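Local structure of PrgZ (Enterococcus faecalis, 4FAJ) at residues N330-L333 and N337-K340; A341-I346 and N523-V528; F389-A394 and L434-E439; E396-A401 and E439-T444. The protein acts as a membrane-anchored extracellular pheromone receptor that binds peptide and, as in its solute-binding family, probably hands it on for import. All coordinates share one frame; numbering follows the deposited sequence.

Overall arrangement
The four contacts lie on one side of the chain's centre and follow helix 336-345 outward to the helices and strand that pack round it. Contacts 1 and 2 share this helix, with centres about 9 Å apart, and Arg339 of contact 1 reaches the backbone oxygens of Asp524 and Met525 in contact 2. Contacts 3 and 4 share helix 391-402 and the residue Glu439; their centres are about 8 Å apart. Tyr344 O accepts a backbone hydrogen bond from Asn390 N, tying contact 2 to contact 3, while Val338 meets Ala401 between contacts 1 and 4. All four lie away from the zinc sites and are plain structural packing.

Contact 1: N330-L333 and N337-K340; sequences NKLL and NVRK
Val338 presses its branched carbon against the carbonyl oxygen of Leu332, with CB only 3.3 Å from O, and its two methyls straddle that oxygen at slightly longer range. The CG2 methyl then meets CD2 of Leu332 at 4.0 Å, the two side chains crossing at about a right angle, while CG1 turns to CD2 of Leu333 at 4.3 Å. With CG1 anti to the backbone N (chi1 170°), the two methyls are divided between the two leucines, a task suited to a compact beta-branched residue.

One residue further on, Arg339 makes the polar contact. Its NH1 donates to Leu333 O over 2.9 Å in a nearly straight bond (164° at the hydrogen), and the oxygen lies at the edge of the guanidinium, in its plane. CG and CD run past Leu333 O (CD at 3.3 Å), and the bend at chi3 (-58°) then folds the guanidinium back so that NH1 reaches it. The contact spans a short turn between two consecutive helices, 331-334 and 336-345, and arginine ties the end of the first to the second.

Further out, NH2 and, weakly, NE of Arg339 bond to the backbone oxygens of Asp524 and Met525, which should hold the guanidinium against rotation. At the other end Asn330 is the N-cap of the short helix, its OD1 accepting Leu333 N at 2.8 Å in the carbonyl plane.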
loop_
_atom_site.group_PDB
_atom_site.type_symbol
_atom_site.label_atom_id
_atom_site.label_comp_id
_atom_site.label_asym_id
_atom_site.label_seq_id
_atom_site.Cartn_x
_atom_site.Cartn_y
_atom_site.Cartn_z
ATOM N N ASN A 330 -7.457 -1.735 25.304
ATOM C CA ASN A 330 -6.286 -2.392 25.869
ATOM C C ASN A 330 -5.557 -1.471 26.841
ATOM O O ASN A 330 -5.028 -0.423 26.456
ATOM C CB ASN A 330 -5.344 -2.879 24.770
ATOM C CG ASN A 330 -4.236 -3.766 25.311
ATOM O OD1 ASN A 330 -3.222 -3.281 25.798
ATOM N ND2 ASN A 330 -4.435 -5.077 25.233
ATOM N N LYS A 331 -5.506 -1.896 28.099
ATOM C CA LYS A 331 -4.959 -1.085 29.174
ATOM C C LYS A 331 -3.444 -0.953 29.090
ATOM O O LYS A 331 -2.903 0.105 29.408
ATOM C CB LYS A 331 -5.370 -1.664 30.532
ATOM C CG LYS A 331 -6.883 -1.801 30.712
ATOM C CD LYS A 331 -7.612 -0.514 30.324
ATOM C CE LYS A 331 -8.960 -0.393 31.012
ATOM N NZ LYS A 331 -9.504 0.986 30.836
ATOM N N LEU A 332 -2.766 -2.017 28.657
ATOM C CA LEU A 332 -1.321 -1.971 28.465
ATOM C C LEU A 332 -0.917 -0.960 27.378
ATOM O O LEU A 332 -0.064 -0.108 27.612
ATOM C CB LEU A 332 -0.765 -3.355 28.117
ATOM C CG LEU A 332 -0.507 -4.337 29.264
ATOM C CD1 LEU A 332 -0.146 -5.706 28.705
ATOM C CD2 LEU A 332 0.607 -3.840 30.175
ATOM N N LEU A 333 -1.530 -1.043 26.199
ATOM C CA LEU A 333 -1.085 -0.223 25.054
ATOM C C LEU A 333 -1.539 1.230 25.146
ATOM O O LEU A 333 -1.040 2.087 24.425
ATOM C CB LEU A 333 -1.525 -0.850 23.728
ATOM C CG LEU A 333 -0.842 -2.190 23.428
ATOM C CD1 LEU A 333 -1.329 -2.768 22.122
ATOM C CD2 LEU A 333 0.689 -2.037 23.426
ATOM N N ASN A 337 4.504 4.459 28.513
ATOM C CA ASN A 337 5.741 3.740 28.869
ATOM C C ASN A 337 5.818 2.306 28.318
ATOM O O ASN A 337 6.896 1.834 27.947
ATOM C CB ASN A 337 5.974 3.754 30.385
ATOM C CG ASN A 337 6.271 5.153 30.925
ATOM O OD1 ASN A 337 7.077 5.895 30.362
ATOM N ND2 ASN A 337 5.617 5.512 32.017
ATOM N N VAL A 338 4.678 1.617 28.268
ATOM C CA VAL A 338 4.620 0.294 27.663
ATOM C C VAL A 338 5.007 0.412 26.188
ATOM O O VAL A 338 5.862 -0.337 25.710
ATOM C CB VAL A 338 3.212 -0.351 27.796
ATOM C CG1 VAL A 338 3.118 -1.624 26.951
ATOM C CG2 VAL A 338 2.895 -0.640 29.259
ATOM N N ARG A 339 4.405 1.369 25.483
ATOM C CA ARG A 339 4.678 1.548 24.050
ATOM C C ARG A 339 6.165 1.846 23.799
ATOM O O ARG A 339 6.778 1.269 22.911
ATOM C CB ARG A 339 3.790 2.648 23.457
ATOM C CG ARG A 339 2.286 2.342 23.522
ATOM C CD ARG A 339 1.480 3.220 22.586
ATOM N NE ARG A 339 1.677 4.644 22.870
ATOM C CZ ARG A 339 0.964 5.354 23.743
ATOM N NH1 ARG A 339 -0.016 4.792 24.454
ATOM N NH2 ARG A 339 1.238 6.636 23.925
ATOM N N LYS A 340 6.749 2.710 24.622
ATOM C CA LYS A 340 8.168 3.035 24.495
ATOM C C LYS A 340 9.052 1.841 24.823
ATOM O O LYS A 340 10.078 1.640 24.175
ATOM C CB LYS A 340 8.524 4.235 25.381
ATOM C CG LYS A 340 7.885 5.515 24.895
ATOM C CD LYS A 340 8.214 6.689 25.818
ATOM C CE LYS A 340 7.692 7.997 25.240
ATOM N NZ LYS A 340 7.852 9.119 26.214
#

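Contact 2: A341-I346 and N523-V528; sequences AINYAI and NDMGVV
Met525 sets its terminal methyl over the face of the Asn343 amide, CE lying 3.3 Å above CG, and its sulfur stands 3.7 Å from Asn343 CB. The two side chains cross at about a right angle. In the methionine, CG leaves anti to the backbone N, and the chain then bends at both chi2 (53°) and chi3 (55°), which curls SD and CE over the asparagine; an unbranched, flexible chain is well suited to such a path.

Asn343 also has its CG anti to the backbone N, so that the amide projects from helix 336-345 to meet Met525, while OD1 lies 4.0 Å from CG1 of Val528 and accepts a weak hydrogen bond from Arg348. Met525 itself is the C-prime residue of a Schellman motif that closes helix 510-524: its positive phi of 40° turns the chain out of the helix and toward strand 528-539, and Gly526 N returns to Leu521 O.

At the start of that strand Val528 points CG2 at CG2 of Ile342, 4.2 Å away, these side chains also crossing nearly perpendicularly. Both beta-branched residues pack on Leu322 of strand 311-324, whose backbone bonds with that of Val528.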
loop_
_atom_site.group_PDB
_atom_site.type_symbol
_atom_site.label_atom_id
_atom_site.label_comp_id
_atom_site.label_asym_id
_atom_site.label_seq_id
_atom_site.Cartn_x
_atom_site.Cartn_y
_atom_site.Cartn_z
ATOM N N ALA A 341 8.654 1.040 25.813
ATOM C CA ALA A 341 9.376 -0.205 26.108
ATOM C C ALA A 341 9.391 -1.130 24.891
ATOM O O ALA A 341 10.420 -1.702 24.564
ATOM C CB ALA A 341 8.771 -0.915 27.301
ATOM N N ILE A 342 8.247 -1.261 24.227
ATOM C CA ILE A 342 8.136 -2.110 23.035
ATOM C C ILE A 342 9.096 -1.602 21.952
ATOM O O ILE A 342 9.887 -2.382 21.393
ATOM C CB ILE A 342 6.675 -2.173 22.510
ATOM C CG1 ILE A 342 5.786 -2.945 23.499
ATOM C CG2 ILE A 342 6.599 -2.821 21.124
ATOM C CD1 ILE A 342 4.286 -2.835 23.179
ATOM N N ASN A 343 9.056 -0.297 21.690
ATOM C CA ASN A 343 9.940 0.308 20.697
ATOM C C ASN A 343 11.422 0.039 20.984
ATOM O O ASN A 343 12.151 -0.413 20.107
ATOM C CB ASN A 343 9.722 1.818 20.604
ATOM C CG ASN A 343 10.720 2.486 19.693
ATOM O OD1 ASN A 343 10.757 2.210 18.492
ATOM N ND2 ASN A 343 11.561 3.339 20.259
ATOM N N TYR A 344 11.866 0.324 22.202
ATOM C CA TYR A 344 13.287 0.155 22.538
ATOM C C TYR A 344 13.739 -1.310 22.557
ATOM O O TYR A 344 14.938 -1.600 22.407
ATOM C CB TYR A 344 13.619 0.833 23.869
ATOM C CG TYR A 344 13.766 2.330 23.752
ATOM C CD1 TYR A 344 14.792 2.888 23.002
ATOM C CD2 TYR A 344 12.876 3.191 24.384
ATOM C CE1 TYR A 344 14.940 4.257 22.899
ATOM C CE2 TYR A 344 13.011 4.562 24.283
ATOM C CZ TYR A 344 14.040 5.091 23.531
ATOM O OH TYR A 344 14.172 6.460 23.426
ATOM N N ALA A 345 12.791 -2.229 22.735
ATOM C CA ALA A 345 13.114 -3.646 22.825
ATOM C C ALA A 345 13.397 -4.312 21.474
ATOM O O ALA A 345 13.954 -5.413 21.448
ATOM C CB ALA A 345 11.999 -4.398 23.546
ATOM N N ILE A 346 13.014 -3.680 20.363
ATOM C CA ILE A 346 13.175 -4.320 19.044
ATOM C C ILE A 346 14.586 -4.143 18.470
ATOM O O ILE A 346 15.007 -3.025 18.149
ATOM C CB ILE A 346 12.142 -3.827 17.997
ATOM C CG1 ILE A 346 10.706 -3.953 18.519
ATOM C CG2 ILE A 346 12.285 -4.626 16.701
ATOM C CD1 ILE A 346 10.407 -5.238 19.169
ATOM N N ASN A 523 7.656 10.374 19.474
ATOM C CA ASN A 523 7.749 10.757 20.879
ATOM C C ASN A 523 6.553 10.272 21.701
ATOM O O ASN A 523 6.702 9.960 22.876
ATOM C CB ASN A 523 7.904 12.272 21.013
ATOM C CG ASN A 523 9.245 12.758 20.495
ATOM O OD1 ASN A 523 10.136 11.954 20.194
ATOM N ND2 ASN A 523 9.408 14.063 20.414
ATOM N N ASP A 524 5.379 10.222 21.074
ATOM C CA ASP A 524 4.175 9.637 21.692
ATOM C C ASP A 524 4.214 8.107 21.621
ATOM O O ASP A 524 3.444 7.435 22.304
ATOM C CB ASP A 524 2.903 10.095 20.957
ATOM C CG ASP A 524 2.487 11.529 21.274
ATOM O OD1 ASP A 524 3.009 12.134 22.230
ATOM O OD2 ASP A 524 1.599 12.053 20.545
ATOM N N MET A 525 5.120 7.590 20.787
ATOM C CA MET A 525 5.160 6.207 20.274
ATOM C C MET A 525 3.788 5.649 19.908
ATOM O O MET A 525 3.336 4.643 20.466
ATOM C CB MET A 525 5.915 5.252 21.208
ATOM C CG MET A 525 6.328 3.922 20.540
ATOM S SD MET A 525 7.256 4.034 18.995
ATOM C CE MET A 525 8.632 5.055 19.460
ATOM N N GLY A 526 3.153 6.309 18.952
ATOM C CA GLY A 526 1.841 5.913 18.462
ATOM C C GLY A 526 1.856 4.749 17.486
ATOM O O GLY A 526 0.811 4.150 17.224
ATOM N N VAL A 527 3.040 4.448 16.953
ATOM C CA VAL A 527 3.274 3.332 16.032
ATOM C C VAL A 527 4.764 2.985 16.123
ATOM O O VAL A 527 5.579 3.883 16.334
ATOM C CB VAL A 527 2.899 3.712 14.584
ATOM C CG1 VAL A 527 3.918 4.708 13.975
ATOM C CG2 VAL A 527 2.749 2.471 13.727
ATOM N N VAL A 528 5.113 1.704 16.006
ATOM C CA VAL A 528 6.518 1.263 16.115
ATOM C C VAL A 528 7.038 0.849 14.732
ATOM O O VAL A 528 6.616 -0.181 14.214
ATOM C CB VAL A 528 6.677 0.049 17.061
ATOM C CG1 VAL A 528 8.143 -0.476 17.050
ATOM C CG2 VAL A 528 6.251 0.401 18.472
#

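Contact 3: F389-A394 and L434-E439; sequences FNKKQA and LQDSLE
Lys391 stretches across to the end of helix 421-437, where its aliphatic chain runs past Ser437 and its tip reaches Asp436. CE passes 3.0 Å from the Ser437 OG and CD is only slightly farther away, so the hydroxyl sits against the methylenes. The lysine leaves its helix with CG anti to the backbone N (chi1 177°), then bends at chi2 and again at chi4; the chi4 bend turns NZ aside, so that CE rather than the nitrogen comes closest to Asp436 OD2.

Asp436 meets it nearly at a right angle, bringing a single oxygen, OD2, to NZ at 3.6 Å. This is a salt bridge of rather long reach. Glu395 offers NZ a second, weak ion pair. One helical turn further on, where the backbones come nearest, Ala394 CB meets Ser437 CB at 4.0 Å. The small side chains of alanine and serine suit this close passage, in which the CA atoms of Ala394 and Ser437 are 6.2 Å apart.

The contact joins the first turn of helix 391-402 to the last turn of helix 421-437. Asn390 is the N-cap of the former, its OD1 taking Gln393 N from above the carbonyl plane, and Ser437 also touches Ala345 of helix 336-345.

Since Asp436 is exposed and the pair is long, the attraction is probably screened by solvent and modest in strength; the positive lysine may nevertheless slightly favour the ionised form of the aspartate, while the closer fit at this helix junction comes from the lysine methylenes, Ala394 and Ser437.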
loop_
_atom_site.group_PDB
_atom_site.type_symbol
_atom_site.label_atom_id
_atom_site.label_comp_id
_atom_site.label_asym_id
_atom_site.label_seq_id
_atom_site.Cartn_x
_atom_site.Cartn_y
_atom_site.Cartn_z
ATOM N N PHE A 389 17.157 0.293 18.815
ATOM C CA PHE A 389 17.313 -0.701 19.871
ATOM C C PHE A 389 18.131 -0.190 21.051
ATOM O O PHE A 389 19.241 0.308 20.881
ATOM C CB PHE A 389 17.990 -1.948 19.290
ATOM C CG PHE A 389 18.128 -3.095 20.259
ATOM C CD1 PHE A 389 17.035 -3.581 20.954
ATOM C CD2 PHE A 389 19.362 -3.730 20.428
ATOM C CE1 PHE A 389 17.172 -4.661 21.839
ATOM C CE2 PHE A 389 19.502 -4.799 21.298
ATOM C CZ PHE A 389 18.409 -5.269 22.002
ATOM N N ASN A 390 17.565 -0.315 22.248
ATOM C CA ASN A 390 18.272 -0.033 23.488
ATOM C C ASN A 390 17.626 -0.869 24.598
ATOM O O ASN A 390 16.692 -0.427 25.262
ATOM C CB ASN A 390 18.242 1.470 23.803
ATOM C CG ASN A 390 19.207 1.860 24.909
ATOM O OD1 ASN A 390 19.360 1.147 25.903
ATOM N ND2 ASN A 390 19.859 3.014 24.747
ATOM N N LYS A 391 18.144 -2.085 24.767
ATOM C CA LYS A 391 17.615 -3.082 25.715
ATOM C C LYS A 391 17.468 -2.530 27.140
ATOM O O LYS A 391 16.434 -2.712 27.774
ATOM C CB LYS A 391 18.530 -4.316 25.709
ATOM C CG LYS A 391 18.171 -5.412 26.694
ATOM C CD LYS A 391 17.728 -6.678 26.006
ATOM C CE LYS A 391 17.119 -7.662 27.007
ATOM N NZ LYS A 391 18.144 -8.263 27.874
ATOM N N LYS A 392 18.490 -1.836 27.635
ATOM C CA LYS A 392 18.428 -1.302 29.007
ATOM C C LYS A 392 17.302 -0.276 29.166
ATOM O O LYS A 392 16.590 -0.307 30.165
ATOM C CB LYS A 392 19.769 -0.713 29.461
ATOM C CG LYS A 392 20.785 -1.764 29.962
ATOM C CD LYS A 392 21.370 -2.564 28.803
ATOM C CE LYS A 392 22.348 -3.634 29.200
ATOM N NZ LYS A 392 22.358 -4.675 28.125
ATOM N N GLN A 393 17.109 0.608 28.187
ATOM C CA GLN A 393 15.986 1.566 28.256
ATOM C C GLN A 393 14.614 0.871 28.151
ATOM O O GLN A 393 13.663 1.274 28.812
ATOM C CB GLN A 393 16.106 2.675 27.193
ATOM C CG GLN A 393 17.103 3.796 27.556
ATOM C CD GLN A 393 16.767 4.505 28.855
ATOM O OE1 GLN A 393 15.619 4.496 29.320
ATOM N NE2 GLN A 393 17.778 5.119 29.462
ATOM N N ALA A 394 14.531 -0.172 27.334
ATOM C CA ALA A 394 13.326 -0.996 27.234
ATOM C C ALA A 394 12.952 -1.542 28.600
ATOM O O ALA A 394 11.818 -1.398 29.040
ATOM C CB ALA A 394 13.536 -2.145 26.249
ATOM N N LEU A 434 10.368 -9.075 22.620
ATOM C CA LEU A 434 9.519 -8.417 23.595
ATOM C C LEU A 434 9.560 -9.176 24.927
ATOM O O LEU A 434 9.736 -8.576 25.985
ATOM C CB LEU A 434 8.096 -8.278 23.062
ATOM C CG LEU A 434 7.941 -7.269 21.917
ATOM C CD1 LEU A 434 6.500 -7.247 21.420
ATOM C CD2 LEU A 434 8.388 -5.876 22.342
ATOM N N GLN A 435 9.445 -10.497 24.865
ATOM C CA GLN A 435 9.510 -11.328 26.076
ATOM C C GLN A 435 10.860 -11.209 26.786
ATOM O O GLN A 435 10.909 -11.225 28.008
ATOM C CB GLN A 435 9.143 -12.788 25.753
ATOM C CG GLN A 435 7.657 -12.919 25.405
ATOM C CD GLN A 435 7.176 -14.333 25.109
ATOM O OE1 GLN A 435 5.975 -14.574 25.072
ATOM N NE2 GLN A 435 8.097 -15.257 24.878
ATOM N N ASP A 436 11.939 -11.029 26.025
ATOM C CA ASP A 436 13.287 -10.924 26.604
ATOM C C ASP A 436 13.575 -9.607 27.336
ATOM O O ASP A 436 14.415 -9.581 28.243
ATOM C CB ASP A 436 14.360 -11.130 25.525
ATOM C CG ASP A 436 15.757 -11.346 26.117
ATOM O OD1 ASP A 436 15.898 -12.181 27.043
ATOM O OD2 ASP A 436 16.718 -10.683 25.658
ATOM N N SER A 437 12.922 -8.521 26.929
ATOM C CA SER A 437 13.159 -7.203 27.532
ATOM C C SER A 437 12.043 -6.709 28.447
ATOM O O SER A 437 12.272 -5.817 29.267
ATOM C CB SER A 437 13.393 -6.153 26.443
ATOM O OG SER A 437 14.664 -6.314 25.856
ATOM N N LEU A 438 10.842 -7.255 28.289
ATOM C CA LEU A 438 9.713 -6.885 29.126
ATOM C C LEU A 438 9.399 -8.084 30.010
ATOM O O LEU A 438 8.511 -8.886 29.698
ATOM C CB LEU A 438 8.503 -6.479 28.288
ATOM C CG LEU A 438 8.587 -5.108 27.601
ATOM C CD1 LEU A 438 9.754 -5.036 26.634
ATOM C CD2 LEU A 438 7.289 -4.799 26.870
ATOM N N GLU A 439 10.147 -8.200 31.108
ATOM C CA GLU A 439 10.077 -9.387 31.961
ATOM C C GLU A 439 8.638 -9.583 32.421
ATOM O O GLU A 439 8.003 -8.654 32.909
ATOM C CB GLU A 439 11.019 -9.268 33.172
ATOM C CG GLU A 439 11.591 -10.598 33.685
ATOM C CD GLU A 439 10.854 -11.182 34.887
ATOM O OE1 GLU A 439 9.699 -10.771 35.156
ATOM O OE2 GLU A 439 11.440 -12.058 35.572
#

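Contact 4: E396-A401 and E439-T444; sequences EYWDKA and EGLKVT
Trp398 reaches with its indole to the turn that follows helix 421-437, where the pyrrole side meets the backbone of Glu439 and the six-membered ring touches Leu441 obliquely at CZ2 and CH2. NE1 donates to Glu439 O at 2.8 Å, with 152° at the hydrogen. The oxygen sits at the ring edge, 18° out of the indole plane, and the donor is likewise tilted from the carbonyl plane, so the bond is short yet somewhat skewed. With CG anti to the backbone N (chi1 180°), the ring projects straight out from helix 391-402 to make this bridge. A tryptophan fits because one flat group provides both a donor for a peptide oxygen and a broad apolar surface.

On Leu441, CB is 4.0 Å from CZ2 and CD1 is 4.1 Å from CH2. The turn 439-441 links helix 421-437 to strand 442-448, which pairs in parallel with strand 412-418. Strand 412-418, helix 421-437 and strand 442-448 make a beta-alpha-beta crossover, presumably of the usual right-handed kind, consistent with the alpha/beta fold of periplasmic-binding-protein relatives. Gly440, with positive phi, lies in this turn, where a CB would be jammed against the preceding carbonyl oxygen.

Leu438 also touches the indole from just before the turn. Beyond it, Gln435 holds the start of the strand by accepting Val443 N at OE1, and on the neighbouring turn of the tryptophan's helix Ala401 packs against Val338 of helix 336-345.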
loop_
_atom_site.group_PDB
_atom_site.type_symbol
_atom_site.label_atom_id
_atom_site.label_comp_id
_atom_site.label_asym_id
_atom_site.label_seq_id
_atom_site.Cartn_x
_atom_site.Cartn_y
_atom_site.Cartn_z
ATOM N N GLU A 396 13.885 -0.516 31.516
ATOM C CA GLU A 396 13.547 0.553 32.432
ATOM C C GLU A 396 12.187 1.197 32.187
ATOM O O GLU A 396 11.499 1.553 33.144
ATOM C CB GLU A 396 14.644 1.607 32.424
ATOM C CG GLU A 396 15.955 1.046 32.963
ATOM C CD GLU A 396 16.809 2.089 33.616
ATOM O OE1 GLU A 396 16.553 3.292 33.400
ATOM O OE2 GLU A 396 17.735 1.703 34.352
ATOM N N TYR A 397 11.790 1.362 30.928
ATOM C CA TYR A 397 10.452 1.872 30.631
ATOM C C TYR A 397 9.384 0.864 31.084
ATOM O O TYR A 397 8.309 1.251 31.544
ATOM C CB TYR A 397 10.284 2.183 29.141
ATOM C CG TYR A 397 10.678 3.602 28.771
ATOM C CD1 TYR A 397 9.875 4.681 29.123
ATOM C CD2 TYR A 397 11.843 3.859 28.068
ATOM C CE1 TYR A 397 10.217 5.981 28.779
ATOM C CE2 TYR A 397 12.200 5.160 27.713
ATOM C CZ TYR A 397 11.391 6.211 28.071
ATOM O OH TYR A 397 11.760 7.487 27.713
ATOM N N TRP A 398 9.699 -0.418 30.954
ATOM C CA TRP A 398 8.803 -1.481 31.398
ATOM C C TRP A 398 8.636 -1.447 32.922
ATOM O O TRP A 398 7.519 -1.527 33.415
ATOM C CB TRP A 398 9.322 -2.840 30.925
ATOM C CG TRP A 398 8.485 -4.018 31.331
ATOM C CD1 TRP A 398 8.878 -5.068 32.113
ATOM C CD2 TRP A 398 7.118 -4.274 30.975
ATOM N NE1 TRP A 398 7.844 -5.959 32.263
ATOM C CE2 TRP A 398 6.751 -5.498 31.581
ATOM C CE3 TRP A 398 6.170 -3.592 30.208
ATOM C CZ2 TRP A 398 5.472 -6.054 31.442
ATOM C CZ3 TRP A 398 4.893 -4.147 30.068
ATOM C CH2 TRP A 398 4.561 -5.365 30.683
ATOM N N ASP A 399 9.737 -1.314 33.656
ATOM C CA ASP A 399 9.682 -1.214 35.119
ATOM C C ASP A 399 8.870 0.004 35.563
ATOM O O ASP A 399 8.110 -0.063 36.528
ATOM C CB ASP A 399 11.093 -1.171 35.734
ATOM C CG ASP A 399 11.798 -2.524 35.693
ATOM O OD1 ASP A 399 11.118 -3.571 35.555
ATOM O OD2 ASP A 399 13.044 -2.555 35.802
ATOM N N LYS A 400 9.021 1.112 34.841
ATOM C CA LYS A 400 8.234 2.310 35.097
ATOM C C LYS A 400 6.739 2.041 34.847
ATOM O O LYS A 400 5.895 2.419 35.651
ATOM C CB LYS A 400 8.748 3.465 34.219
ATOM C CG LYS A 400 8.098 4.814 34.466
ATOM C CD LYS A 400 8.644 5.873 33.493
ATOM C CE LYS A 400 9.859 6.615 34.014
ATOM N NZ LYS A 400 9.502 8.023 34.368
ATOM N N ALA A 401 6.425 1.357 33.750
ATOM C CA ALA A 401 5.034 1.034 33.411
ATOM C C ALA A 401 4.355 0.145 34.451
ATOM O O ALA A 401 3.191 0.355 34.785
ATOM C CB ALA A 401 4.960 0.377 32.045
ATOM N N GLU A 439 10.147 -8.200 31.108
ATOM C CA GLU A 439 10.077 -9.387 31.961
ATOM C C GLU A 439 8.638 -9.583 32.421
ATOM O O GLU A 439 8.003 -8.654 32.909
ATOM C CB GLU A 439 11.019 -9.268 33.172
ATOM C CG GLU A 439 11.591 -10.598 33.685
ATOM C CD GLU A 439 10.854 -11.182 34.887
ATOM O OE1 GLU A 439 9.699 -10.771 35.156
ATOM O OE2 GLU A 439 11.440 -12.058 35.572
ATOM N N GLY A 440 8.126 -10.792 32.231
ATOM C CA GLY A 440 6.790 -11.135 32.687
ATOM C C GLY A 440 5.724 -10.989 31.625
ATOM O O GLY A 440 4.651 -11.568 31.759
ATOM N N LEU A 441 6.003 -10.222 30.571
ATOM C CA LEU A 441 5.042 -10.057 29.486
ATOM C C LEU A 441 4.995 -11.320 28.635
ATOM O O LEU A 441 6.035 -11.809 28.187
ATOM C CB LEU A 441 5.424 -8.875 28.598
ATOM C CG LEU A 441 4.504 -8.592 27.403
ATOM C CD1 LEU A 441 3.180 -7.983 27.863
ATOM C CD2 LEU A 441 5.204 -7.675 26.413
ATOM N N LYS A 442 3.790 -11.837 28.406
ATOM C CA LYS A 442 3.597 -12.915 27.445
ATOM C C LYS A 442 3.113 -12.331 26.126
ATOM O O LYS A 442 2.167 -11.548 26.109
ATOM C CB LYS A 442 2.578 -13.944 27.961
ATOM C CG LYS A 442 2.457 -15.174 27.050
ATOM C CD LYS A 442 1.754 -16.351 27.717
ATOM C CE LYS A 442 0.244 -16.158 27.780
ATOM N NZ LYS A 442 -0.430 -17.279 28.502
ATOM N N VAL A 443 3.758 -12.719 25.029
ATOM C CA VAL A 443 3.288 -12.367 23.691
ATOM C C VAL A 443 2.850 -13.624 22.940
ATOM O O VAL A 443 3.621 -14.570 22.798
ATOM C CB VAL A 443 4.376 -11.626 22.879
ATOM C CG1 VAL A 443 3.932 -11.436 21.436
ATOM C CG2 VAL A 443 4.706 -10.286 23.532
ATOM N N THR A 444 1.599 -13.639 22.487
ATOM C CA THR A 444 1.096 -14.721 21.650
ATOM C C THR A 444 1.160 -14.267 20.198
ATOM O O THR A 444 0.917 -13.095 19.900
ATOM C CB THR A 444 -0.351 -15.097 22.020
ATOM O OG1 THR A 444 -1.188 -13.933 21.944
ATOM C CG2 THR A 444 -0.412 -15.660 23.431
#